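Local coordinates for membrane-bound protease PH1510 (Pyrococcus horikoshii, PDB 6M4B), which is a serine-type protease that cleaves preferentially near hydrophobic or aromatic residues and can degrade casein and a stomatin homolog in vitro, crystallised here as its N-terminal protease domain, at residues 8-13 against 41-46; 91-96 against 189-194; 32-37 against 66-71. The protein carries 1 engineered substitution. All coordinates share one frame; numbering follows the deposited sequence.

Overall arrangement
All three contacts belong to one alpha/beta protease domain and reach the same parallel sheet, in which strands 94-97, 70-74, 41-47 and 9-16 are successive neighbours. Contact 1 pairs 9-16 with 41-47; contact 3 sets the C-terminal turn of the intervening helix 21-36 against the loop that leads into strand 70-74. The segments of these two alternate along the chain, and their centres are about 9 Å apart. Contact 2 comes later, where residues 189-194 return to the start of strand 94-97; its centre is about 11 Å from that of contact 3 and about 14 Å from that of contact 1. Together they tie early and late chain to one sheet, away from the active-site and substrate-binding residues.

Contact 1: residues 8-13 against 41-46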
ATOM      1  N   ASN A   8       9.979  15.864 -24.895  1.00 48.50           N
ATOM      2  CA  ASN A   8       8.913  15.676 -23.958  1.00 41.76           C
ATOM      3  C   ASN A   8       8.235  14.468 -24.553  1.00 40.66           C
ATOM      4  O   ASN A   8       7.529  14.557 -25.554  1.00 45.96           O
ATOM      5  CB  ASN A   8       8.033  16.939 -23.987  1.00 48.91           C
ATOM      6  CG  ASN A   8       7.151  17.106 -22.733  1.00 52.21           C
ATOM      7  OD1 ASN A   8       7.309  16.414 -21.752  1.00 59.21           O
ATOM      8  ND2 ASN A   8       6.198  18.020 -22.798  1.00 52.63           N
ATOM      9  N   ILE A   9       8.488  13.312 -23.959  1.00 43.11           N
ATOM     10  CA  ILE A   9       7.973  12.060 -24.466  1.00 45.50           C
ATOM     11  C   ILE A   9       6.857  11.506 -23.559  1.00 48.59           C
ATOM     12  O   ILE A   9       7.033  11.398 -22.336  1.00 51.33           O
ATOM     13  CB  ILE A   9       9.115  11.033 -24.568  1.00 49.00           C
ATOM     14  CG1 ILE A   9      10.081  11.481 -25.673  1.00 58.46           C
ATOM     15  CG2 ILE A   9       8.577   9.652 -24.888  1.00 45.85           C
ATOM     16  CD1 ILE A   9      11.451  10.836 -25.623  1.00 62.70           C
ATOM     17  N   VAL A  10       5.756  11.093 -24.176  1.00 41.71           N
ATOM     18  CA  VAL A  10       4.753  10.306 -23.503  1.00 47.92           C
ATOM     19  C   VAL A  10       4.688   8.913 -24.130  1.00 44.32           C
ATOM     20  O   VAL A  10       4.454   8.767 -25.326  1.00 43.97           O
ATOM     21  CB  VAL A  10       3.367  10.980 -23.532  1.00 46.12           C
ATOM     22  CG1 VAL A  10       2.303  10.083 -22.896  1.00 45.22           C
ATOM     23  CG2 VAL A  10       3.435  12.286 -22.743  1.00 50.92           C
ATOM     24  N   TYR A  11       4.876   7.898 -23.298  1.00 39.55           N
ATOM     25  CA  TYR A  11       4.691   6.519 -23.745  1.00 42.39           C
ATOM     26  C   TYR A  11       3.248   6.103 -23.561  1.00 44.59           C
ATOM     27  O   TYR A  11       2.537   6.649 -22.712  1.00 46.56           O
ATOM     28  CB  TYR A  11       5.632   5.587 -23.024  1.00 43.69           C
ATOM     29  CG  TYR A  11       7.072   5.728 -23.515  1.00 51.78           C
ATOM     30  CD1 TYR A  11       7.481   5.116 -24.704  1.00 55.00           C
ATOM     31  CD2 TYR A  11       8.005   6.468 -22.805  1.00 53.40           C
ATOM     32  CE1 TYR A  11       8.779   5.217 -25.145  1.00 58.11           C
ATOM     33  CE2 TYR A  11       9.317   6.576 -23.238  1.00 65.16           C
ATOM     34  CZ  TYR A  11       9.698   5.950 -24.405  1.00 61.84           C
ATOM     35  OH  TYR A  11      10.986   6.063 -24.842  1.00 66.91           O
ATOM     36  N   VAL A  12       2.813   5.179 -24.403  1.00 44.99           N
ATOM     37  CA  VAL A  12       1.477   4.601 -24.364  1.00 45.29           C
ATOM     38  C   VAL A  12       1.671   3.079 -24.431  1.00 51.37           C
ATOM     39  O   VAL A  12       2.374   2.608 -25.315  1.00 51.26           O
ATOM     40  CB  VAL A  12       0.602   5.077 -25.536  1.00 41.29           C
ATOM     41  CG1 VAL A  12      -0.763   4.443 -25.514  1.00 47.28           C
ATOM     42  CG2 VAL A  12       0.423   6.592 -25.502  1.00 47.74           C
ATOM     43  N   ALA A  13       1.069   2.329 -23.506  1.00 43.42           N
ATOM     44  CA  ALA A  13       1.023   0.889 -23.613  1.00 42.20           C
ATOM     45  C   ALA A  13      -0.384   0.403 -23.406  1.00 44.40           C
ATOM     46  O   ALA A  13      -1.260   1.148 -22.972  1.00 49.44           O
ATOM     47  CB  ALA A  13       1.963   0.259 -22.626  1.00 42.22           C
ATOM     48  N   ALA A  41       5.403  11.178 -18.885  1.00 40.93           N
ATOM     49  CA  ALA A  41       4.278  10.363 -18.378  1.00 41.75           C
ATOM     50  C   ALA A  41       4.199   9.089 -19.191  1.00 42.98           C
ATOM     51  O   ALA A  41       4.656   9.061 -20.347  1.00 41.82           O
ATOM     52  CB  ALA A  41       2.932  11.103 -18.458  1.00 36.12           C
ATOM     53  N   ILE A  42       3.589   8.059 -18.603  1.00 38.29           N
ATOM     54  CA  ILE A  42       3.208   6.870 -19.360  1.00 39.51           C
ATOM     55  C   ILE A  42       1.700   6.697 -19.239  1.00 40.46           C
ATOM     56  O   ILE A  42       1.149   6.799 -18.148  1.00 38.03           O
ATOM     57  CB  ILE A  42       3.980   5.616 -18.915  1.00 40.93           C
ATOM     58  CG1 ILE A  42       3.588   4.419 -19.802  1.00 40.53           C
ATOM     59  CG2 ILE A  42       3.793   5.302 -17.445  1.00 43.51           C
ATOM     60  CD1 ILE A  42       4.375   3.178 -19.481  1.00 43.66           C
ATOM     61  N   ILE A  43       1.039   6.492 -20.369  1.00 41.62           N
ATOM     62  CA  ILE A  43      -0.386   6.234 -20.436  1.00 40.28           C
ATOM     63  C   ILE A  43      -0.559   4.730 -20.650  1.00 43.81           C
ATOM     64  O   ILE A  43       0.062   4.133 -21.517  1.00 43.38           O
ATOM     65  CB  ILE A  43      -1.073   6.960 -21.586  1.00 37.93           C
ATOM     66  CG1 ILE A  43      -0.983   8.489 -21.367  1.00 38.84           C
ATOM     67  CG2 ILE A  43      -2.548   6.532 -21.683  1.00 37.54           C
ATOM     68  CD1 ILE A  43      -1.283   9.302 -22.619  1.00 39.17           C
ATOM     69  N   ILE A  44      -1.383   4.123 -19.811  1.00 42.32           N
ATOM     70  CA  ILE A  44      -1.672   2.726 -19.912  1.00 38.88           C
ATOM     71  C   ILE A  44      -3.124   2.607 -20.232  1.00 37.78           C
ATOM     72  O   ILE A  44      -3.963   2.977 -19.430  1.00 42.03           O
ATOM     73  CB  ILE A  44      -1.246   1.991 -18.653  1.00 45.47           C
ATOM     74  CG1 ILE A  44       0.282   2.007 -18.633  1.00 49.30           C
ATOM     75  CG2 ILE A  44      -1.818   0.579 -18.652  1.00 48.04           C
ATOM     76  CD1 ILE A  44       0.884   1.475 -17.381  1.00 54.17           C
ATOM     77  N   GLU A  45      -3.388   2.105 -21.442  1.00 39.37           N
ATOM     78  CA  GLU A  45      -4.735   1.860 -21.939  1.00 46.65           C
ATOM     79  C   GLU A  45      -5.198   0.521 -21.356  1.00 44.08           C
ATOM     80  O   GLU A  45      -4.631  -0.522 -21.671  1.00 43.82           O
ATOM     81  CB  GLU A  45      -4.757   1.820 -23.461  1.00 45.54           C
ATOM     82  CG  GLU A  45      -4.586   3.200 -24.091  1.00 50.38           C
ATOM     83  CD  GLU A  45      -4.394   3.164 -25.613  1.00 52.92           C
ATOM     84  OE1 GLU A  45      -4.237   2.057 -26.169  1.00 51.81           O
ATOM     85  OE2 GLU A  45      -4.381   4.241 -26.250  1.00 59.60           O
ATOM     86  N   LEU A  46      -6.174   0.574 -20.459  1.00 41.70           N
ATOM     87  CA  LEU A  46      -6.495  -0.571 -19.620  1.00 41.01           C
ATOM     88  C   LEU A  46      -7.894  -1.075 -19.922  1.00 41.13           C
ATOM     89  O   LEU A  46      -8.815  -0.301 -20.062  1.00 37.44           O
ATOM     90  CB  LEU A  46      -6.398  -0.203 -18.132  1.00 41.47           C
ATOM     91  CG  LEU A  46      -6.693  -1.322 -17.121  1.00 40.30           C
ATOM     92  CD1 LEU A  46      -5.579  -2.355 -17.117  1.00 40.12           C
ATOM     93  CD2 LEU A  46      -6.869  -0.713 -15.754  1.00 47.60           C
TER
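V10 and I43 meet on one face of the sheet, where the CG1 methyl of V10 lies 3.7 Å from CD1 of I43 as the two side chains cross at a slant. The valine methyl gets there because it stands anti to the backbone N (chi1 176°), while I43 runs its CG1-CD1 arm back toward the start of the strands. V12 comes next on this face and packs CG2 against CB of I43 at 4.2 Å. I175 and L178 of helix 175-182 lie over this apolar patch.

The other face carries Y11, I42, A13 and I44. Here CB of Y11 rests 4.0 Å from CG1 of I42, and the phenol ring swings away from strand 41-47 with CG2 of its own neighbour I9 over one face. A34, Y30 and F27 of helix 21-36 cover this side.

Between the faces the strands run parallel, 19° apart, and their backbones bond in one regular series. I43 N gives the straightest bond, 2.8 Å to Y11 O at 176°, although it approaches tilted from the carbonyl plane. A13 N then reaches I43 O at 2.9 Å and E45 N reaches A13 O at 2.8 Å, both closely in line with their carbonyls. Y11 N to A41 O, at 3.2 Å, is longer and more bent.

At the polar edge the extended side chain of E45 lays OE2 3.7 Å from CG1 of V12, setting a carboxylate oxygen beside a methyl group; I175 and Y73 flank this side chain too.

With helix 21-36 connecting strand 9-16 to 41-47, this is a classic beta-alpha-beta unit of the ClpP/crotonase fold.

Contact 2: residues 91-96 against 189-194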
ATOM      1  N   GLY A  91      -5.287   4.009  -7.822  1.00 30.87           N
ATOM      2  CA  GLY A  91      -3.918   4.131  -7.346  1.00 32.42           C
ATOM      3  C   GLY A  91      -3.003   4.967  -8.205  1.00 34.15           C
ATOM      4  O   GLY A  91      -1.829   5.144  -7.872  1.00 40.09           O
ATOM      5  N   SER A  92      -3.532   5.548  -9.262  1.00 33.64           N
ATOM      6  CA  SER A  92      -2.712   6.153 -10.299  1.00 34.00           C
ATOM      7  C   SER A  92      -2.775   7.666 -10.233  1.00 31.94           C
ATOM      8  O   SER A  92      -3.630   8.263  -9.559  1.00 30.36           O
ATOM      9  CB  SER A  92      -3.172   5.658 -11.684  1.00 38.25           C
ATOM     10  OG  SER A  92      -4.282   6.419 -12.163  1.00 39.95           O
ATOM     11  N   HIS A  93      -1.844   8.285 -10.951  1.00 33.07           N
ATOM     12  CA  HIS A  93      -1.664   9.728 -10.934  1.00 31.73           C
ATOM     13  C   HIS A  93      -2.793  10.502 -11.578  1.00 29.72           C
ATOM     14  O   HIS A  93      -3.006  11.655 -11.250  1.00 31.01           O
ATOM     15  CB  HIS A  93      -0.333  10.065 -11.593  1.00 35.57           C
ATOM     16  CG  HIS A  93       0.836   9.516 -10.862  1.00 33.75           C
ATOM     17  ND1 HIS A  93       1.328   8.254 -11.092  1.00 37.04           N
ATOM     18  CD2 HIS A  93       1.614  10.052  -9.885  1.00 36.63           C
ATOM     19  CE1 HIS A  93       2.358   8.027 -10.288  1.00 36.95           C
ATOM     20  NE2 HIS A  93       2.541   9.102  -9.542  1.00 38.47           N
ATOM     21  N   LEU A  94      -3.461   9.875 -12.548  1.00 28.67           N
ATOM     22  CA  LEU A  94      -4.537  10.489 -13.282  1.00 30.63           C
ATOM     23  C   LEU A  94      -5.364   9.387 -13.949  1.00 31.49           C
ATOM     24  O   LEU A  94      -4.797   8.414 -14.427  1.00 35.47           O
ATOM     25  CB  LEU A  94      -3.984  11.425 -14.365  1.00 30.93           C
ATOM     26  CG  LEU A  94      -4.946  12.525 -14.842  1.00 34.78           C
ATOM     27  CD1 LEU A  94      -4.963  13.595 -13.797  1.00 40.99           C
ATOM     28  CD2 LEU A  94      -4.526  13.175 -16.162  1.00 37.07           C
ATOM     29  N   ILE A  95      -6.685   9.534 -13.962  1.00 29.64           N
ATOM     30  CA  ILE A  95      -7.529   8.561 -14.597  1.00 33.40           C
ATOM     31  C   ILE A  95      -8.272   9.268 -15.691  1.00 33.77           C
ATOM     32  O   ILE A  95      -8.881  10.308 -15.448  1.00 33.75           O
ATOM     33  CB  ILE A  95      -8.569   7.922 -13.628  1.00 35.20           C
ATOM     34  CG1 ILE A  95      -7.889   7.289 -12.399  1.00 36.04           C
ATOM     35  CG2 ILE A  95      -9.347   6.849 -14.353  1.00 36.80           C
ATOM     36  CD1 ILE A  95      -8.852   7.091 -11.233  1.00 38.36           C
ATOM     37  N   ALA A  96      -8.273   8.647 -16.850  1.00 33.74           N
ATOM     38  CA  ALA A  96      -9.090   9.064 -17.975  1.00 35.42           C
ATOM     39  C   ALA A  96      -9.952   7.891 -18.436  1.00 33.97           C
ATOM     40  O   ALA A  96      -9.503   6.729 -18.417  1.00 36.76           O
ATOM     41  CB  ALA A  96      -8.196   9.523 -19.109  1.00 34.80           C
ATOM     42  N   ILE A 189      -1.656  12.002  -7.001  1.00 37.98           N
ATOM     43  CA  ILE A 189      -0.806  11.457  -5.954  1.00 35.72           C
ATOM     44  C   ILE A 189       0.617  11.979  -6.254  1.00 39.50           C
ATOM     45  O   ILE A 189       0.914  12.389  -7.371  1.00 37.97           O
ATOM     46  CB  ILE A 189      -0.821   9.903  -5.890  1.00 36.26           C
ATOM     47  CG1 ILE A 189      -0.401   9.269  -7.215  1.00 38.36           C
ATOM     48  CG2 ILE A 189      -2.185   9.393  -5.510  1.00 37.08           C
ATOM     49  CD1 ILE A 189      -0.210   7.752  -7.160  1.00 42.15           C
ATOM     50  N   PRO A 190       1.485  12.014  -5.254  1.00 39.92           N
ATOM     51  CA  PRO A 190       2.844  12.508  -5.492  1.00 45.61           C
ATOM     52  C   PRO A 190       3.679  11.626  -6.439  1.00 42.66           C
ATOM     53  O   PRO A 190       3.404  10.440  -6.617  1.00 43.00           O
ATOM     54  CB  PRO A 190       3.480  12.523  -4.072  1.00 48.31           C
ATOM     55  CG  PRO A 190       2.362  12.312  -3.121  1.00 49.14           C
ATOM     56  CD  PRO A 190       1.291  11.564  -3.866  1.00 46.77           C
ATOM     57  N   VAL A 191       4.648  12.241  -7.066  1.00 44.44           N
ATOM     58  CA  VAL A 191       5.719  11.549  -7.815  1.00 48.36           C
ATOM     59  C   VAL A 191       6.940  11.931  -7.002  1.00 50.82           C
ATOM     60  O   VAL A 191       7.220  13.146  -6.909  1.00 54.49           O
ATOM     61  CB  VAL A 191       5.836  12.064  -9.267  1.00 51.18           C
ATOM     62  CG1 VAL A 191       6.973  11.373 -10.027  1.00 53.07           C
ATOM     63  CG2 VAL A 191       4.538  11.839  -9.996  1.00 50.86           C
ATOM     64  N   ASN A 192       7.578  10.940  -6.339  1.00 60.60           N
ATOM     65  CA  ASN A 192       8.660  11.157  -5.301  1.00 60.96           C
ATOM     66  C   ASN A 192       8.470  12.432  -4.486  1.00 59.05           C
ATOM     67  O   ASN A 192       9.296  13.353  -4.546  1.00 60.02           O
ATOM     68  CB  ASN A 192      10.068  11.172  -5.932  1.00 67.72           C
ATOM     69  CG  ASN A 192      10.438   9.848  -6.596  1.00 82.72           C
ATOM     70  OD1 ASN A 192      10.391   8.736  -6.005  1.00 77.97           O
ATOM     71  ND2 ASN A 192      10.855   9.967  -7.849  1.00 85.11           N
ATOM     72  N   GLY A 193       7.326  12.512  -3.809  1.00 57.48           N
ATOM     73  CA  GLY A 193       7.022  13.578  -2.854  1.00 54.40           C
ATOM     74  C   GLY A 193       6.496  14.894  -3.393  1.00 60.44           C
ATOM     75  O   GLY A 193       6.179  15.784  -2.591  1.00 63.15           O
ATOM     76  N   ARG A 194       6.363  15.034  -4.725  1.00 57.16           N
ATOM     77  CA  ARG A 194       5.845  16.271  -5.321  1.00 55.91           C
ATOM     78  C   ARG A 194       4.618  16.002  -6.206  1.00 48.28           C
ATOM     79  O   ARG A 194       4.591  15.049  -7.003  1.00 45.38           O
ATOM     80  CB  ARG A 194       6.888  16.950  -6.233  1.00 74.08           C
ATOM     81  CG  ARG A 194       8.251  17.315  -5.654  1.00 88.26           C
ATOM     82  CD  ARG A 194       8.734  18.653  -6.209  1.00102.37           C
ATOM     83  NE  ARG A 194       7.818  19.751  -5.824  1.00114.79           N
ATOM     84  CZ  ARG A 194       7.565  20.863  -6.533  1.00117.56           C
ATOM     85  NH1 ARG A 194       8.146  21.086  -7.714  1.00120.00           N
ATOM     86  NH2 ARG A 194       6.707  21.770  -6.062  1.00104.34           N
TER
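The H93 imidazole lies under I189, whose CG1 sits over one ring face, 3.8 Å from the ring centroid and displaced toward the rim on the CD2 side: a CH-pi contact. I189 can make it because its CG1 is tucked between the backbone N and the carbonyl carbon (chi1 57°), which brings the arm across the ring at roughly a right angle. CD1 continues beyond it and ends 3.2 Å from the backbone O of G91, a close approach of a methyl to a carbonyl.

V191 meets the ring obliquely with CG2, 3.4 Å from both NE2 and CD2 of H93. At the ring edge, near its plane, NE2 of H93 gives a weak hydrogen bond to P190 O, 3.3 Å long and bent to 135°. A type I' turn from V191 to R194 follows, and P190 itself packs on I125 of the second subunit.

The histidine backbone is held separately, by a bond with K188 and probably one from its N to V70 O. With the imidazole cut back to an alanine, a gap would probably open beneath I189 and beside V191, and the carbonyl of P190 would lose its NE2 donor.

Since the one polar bond between 91-96 and 189-194 is weak, the side chain of H93 meets this loop chiefly through carbon contacts, with the P190 carbonyl giving NE2 a modest polar mate.

Contact 3: residues 32-37 against 66-71; sequences TIAEQD and SKIPVI
E35 and K67 supply the hydrogen bond of this contact: the backbone N of K67 points at OE2 of E35, 2.8 Å away and nearly straight at 168°. The carboxylate accepts on the anti lone pair of OE2, the one facing away from OE1, and OE1 is left to form a salt bridge with R62 of helix 53-64. With K67 N on one oxygen and R62 on the other, the carboxylate is unlikely to turn freely; R62 also bonds T32 OG1. Within the loop, OG of S66 donates to the O of I68 at 2.6 Å, in the carbonyl plane and on a lone pair, which closes a tight local link where E35 meets the loop.

Charge plays a looser part. The extended K67 side chain crosses that of E35 at about a right angle, and its NZ stays 5.6 Å from OE2 of E35, too far for a salt bridge, though some attraction is likely.

The apolar contact is small and tight. CD1 of I68 presses on CB of A34 at 3.3 Å, closer than two carbons usually come, with the backbone of E35 alongside. Both A34 and I68 also pack on I42 of strand 41-47.

The last turn of helix 21-36 thereby meets the loop between helix 53-64 and strand 70-74, as expected where successive beta-alpha-beta units of the ClpP/crotonase fold lie side by side.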
ATOM      1  N   THR A  32       9.159   0.815 -16.279  1.00 50.25           N
ATOM      2  CA  THR A  32      10.634   0.919 -16.150  1.00 51.06           C
ATOM      3  C   THR A  32      11.231   1.579 -17.396  1.00 45.98           C
ATOM      4  O   THR A  32      12.035   2.529 -17.305  1.00 49.28           O
ATOM      5  CB  THR A  32      11.323  -0.451 -15.894  1.00 49.30           C
ATOM      6  OG1 THR A  32      10.730  -1.069 -14.747  1.00 50.62           O
ATOM      7  CG2 THR A  32      12.796  -0.243 -15.609  1.00 51.08           C
ATOM      8  N   ILE A  33      10.777   1.131 -18.550  1.00 47.84           N
ATOM      9  CA  ILE A  33      11.214   1.728 -19.812  1.00 54.97           C
ATOM     10  C   ILE A  33      10.982   3.240 -19.813  1.00 52.81           C
ATOM     11  O   ILE A  33      11.903   4.018 -20.011  1.00 57.19           O
ATOM     12  CB  ILE A  33      10.518   1.069 -21.022  1.00 54.28           C
ATOM     13  CG1 ILE A  33      11.047  -0.351 -21.208  1.00 56.46           C
ATOM     14  CG2 ILE A  33      10.785   1.879 -22.291  1.00 57.29           C
ATOM     15  CD1 ILE A  33      10.231  -1.214 -22.159  1.00 58.84           C
ATOM     16  N   ALA A  34       9.744   3.647 -19.544  1.00 56.88           N
ATOM     17  CA  ALA A  34       9.396   5.052 -19.544  1.00 49.77           C
ATOM     18  C   ALA A  34      10.199   5.860 -18.527  1.00 45.06           C
ATOM     19  O   ALA A  34      10.543   7.008 -18.799  1.00 44.50           O
ATOM     20  CB  ALA A  34       7.903   5.208 -19.276  1.00 55.22           C
ATOM     21  N   GLU A  35      10.464   5.299 -17.341  1.00 48.75           N
ATOM     22  CA  GLU A  35      11.318   5.969 -16.310  1.00 50.87           C
ATOM     23  C   GLU A  35      12.781   6.094 -16.811  1.00 52.16           C
ATOM     24  O   GLU A  35      13.388   7.149 -16.719  1.00 48.19           O
ATOM     25  CB  GLU A  35      11.376   5.150 -14.995  1.00 55.70           C
ATOM     26  CG  GLU A  35      10.127   5.107 -14.126  1.00 58.20           C
ATOM     27  CD  GLU A  35      10.238   4.121 -12.956  1.00 56.36           C
ATOM     28  OE1 GLU A  35      10.815   3.015 -13.108  1.00 54.26           O
ATOM     29  OE2 GLU A  35       9.698   4.426 -11.876  1.00 50.28           O
ATOM     30  N   GLN A  36      13.323   5.008 -17.354  1.00 57.04           N
ATOM     31  CA  GLN A  36      14.693   5.036 -17.906  1.00 65.33           C
ATOM     32  C   GLN A  36      14.870   6.079 -18.990  1.00 63.78           C
ATOM     33  O   GLN A  36      15.922   6.697 -19.028  1.00 59.16           O
ATOM     34  CB  GLN A  36      15.112   3.681 -18.449  1.00 66.75           C
ATOM     35  CG  GLN A  36      15.647   2.770 -17.351  1.00 67.30           C
ATOM     36  CD  GLN A  36      15.631   1.302 -17.759  1.00 72.49           C
ATOM     37  OE1 GLN A  36      15.338   0.964 -18.917  1.00 70.23           O
ATOM     38  NE2 GLN A  36      15.983   0.426 -16.821  1.00 77.11           N
ATOM     39  N   ASP A  37      13.840   6.313 -19.823  1.00 64.51           N
ATOM     40  CA  ASP A  37      13.892   7.384 -20.849  1.00 58.37           C
ATOM     41  C   ASP A  37      13.466   8.774 -20.348  1.00 52.89           C
ATOM     42  O   ASP A  37      13.366   9.692 -21.143  1.00 54.52           O
ATOM     43  CB  ASP A  37      13.110   6.999 -22.116  1.00 58.53           C
ATOM     44  CG  ASP A  37      13.519   5.610 -22.686  1.00 70.96           C
ATOM     45  OD1 ASP A  37      14.553   5.042 -22.254  1.00 76.26           O
ATOM     46  OD2 ASP A  37      12.814   5.085 -23.580  1.00 66.72           O
ATOM     47  N   SER A  66       6.477   4.894  -8.876  1.00 47.42           N
ATOM     48  CA  SER A  66       6.909   5.319 -10.198  1.00 47.76           C
ATOM     49  C   SER A  66       7.584   6.663 -10.135  1.00 43.18           C
ATOM     50  O   SER A  66       7.113   7.561  -9.478  1.00 41.21           O
ATOM     51  CB  SER A  66       5.733   5.381 -11.201  1.00 44.70           C
ATOM     52  OG  SER A  66       6.200   5.781 -12.490  1.00 43.06           O
ATOM     53  N   LYS A  67       8.701   6.803 -10.820  1.00 42.75           N
ATOM     54  CA  LYS A  67       9.377   8.102 -10.867  1.00 45.55           C
ATOM     55  C   LYS A  67       8.761   9.022 -11.889  1.00 41.48           C
ATOM     56  O   LYS A  67       9.147  10.165 -11.946  1.00 46.08           O
ATOM     57  CB  LYS A  67      10.874   7.922 -11.168  1.00 59.80           C
ATOM     58  CG  LYS A  67      11.595   7.220 -10.021  1.00 67.95           C
ATOM     59  CD  LYS A  67      13.010   6.782 -10.369  1.00 79.80           C
ATOM     60  CE  LYS A  67      13.619   5.996  -9.204  1.00 87.14           C
ATOM     61  NZ  LYS A  67      14.809   5.211  -9.612  1.00 82.92           N
ATOM     62  N   ILE A  68       7.831   8.521 -12.713  1.00 44.30           N
ATOM     63  CA  ILE A  68       7.084   9.363 -13.633  1.00 45.79           C
ATOM     64  C   ILE A  68       5.587   9.164 -13.455  1.00 45.45           C
ATOM     65  O   ILE A  68       5.149   8.110 -13.003  1.00 41.19           O
ATOM     66  CB  ILE A  68       7.461   9.084 -15.100  1.00 50.53           C
ATOM     67  CG1 ILE A  68       7.023   7.700 -15.515  1.00 46.78           C
ATOM     68  CG2 ILE A  68       8.976   9.259 -15.291  1.00 50.74           C
ATOM     69  CD1 ILE A  68       7.256   7.433 -16.976  1.00 54.51           C
ATOM     70  N   PRO A  69       4.798  10.178 -13.820  1.00 42.78           N
ATOM     71  CA  PRO A  69       3.347   9.993 -13.767  1.00 41.87           C
ATOM     72  C   PRO A  69       2.845   8.818 -14.634  1.00 37.86           C
ATOM     73  O   PRO A  69       3.242   8.680 -15.758  1.00 38.26           O
ATOM     74  CB  PRO A  69       2.814  11.336 -14.292  1.00 42.28           C
ATOM     75  CG  PRO A  69       3.928  12.325 -14.055  1.00 39.09           C
ATOM     76  CD  PRO A  69       5.186  11.562 -14.201  1.00 38.36           C
ATOM     77  N   VAL A  70       1.999   7.980 -14.052  1.00 36.96           N
ATOM     78  CA  VAL A  70       1.228   6.932 -14.708  1.00 35.43           C
ATOM     79  C   VAL A  70      -0.258   7.333 -14.831  1.00 34.96           C
ATOM     80  O   VAL A  70      -0.963   7.585 -13.818  1.00 45.37           O
ATOM     81  CB  VAL A  70       1.282   5.617 -13.908  1.00 36.68           C
ATOM     82  CG1 VAL A  70       0.621   4.473 -14.696  1.00 37.42           C
ATOM     83  CG2 VAL A  70       2.714   5.285 -13.575  1.00 40.82           C
ATOM     84  N   ILE A  71      -0.746   7.360 -16.050  1.00 32.94           N
ATOM     85  CA  ILE A  71      -2.118   7.723 -16.359  1.00 37.36           C
ATOM     86  C   ILE A  71      -2.796   6.411 -16.743  1.00 38.92           C
ATOM     87  O   ILE A  71      -2.333   5.717 -17.641  1.00 40.31           O
ATOM     88  CB  ILE A  71      -2.186   8.761 -17.485  1.00 35.63           C
ATOM     89  CG1 ILE A  71      -1.475  10.036 -17.023  1.00 40.01           C
ATOM     90  CG2 ILE A  71      -3.634   9.064 -17.833  1.00 37.70           C
ATOM     91  CD1 ILE A  71      -1.327  11.089 -18.087  1.00 39.98           C
TER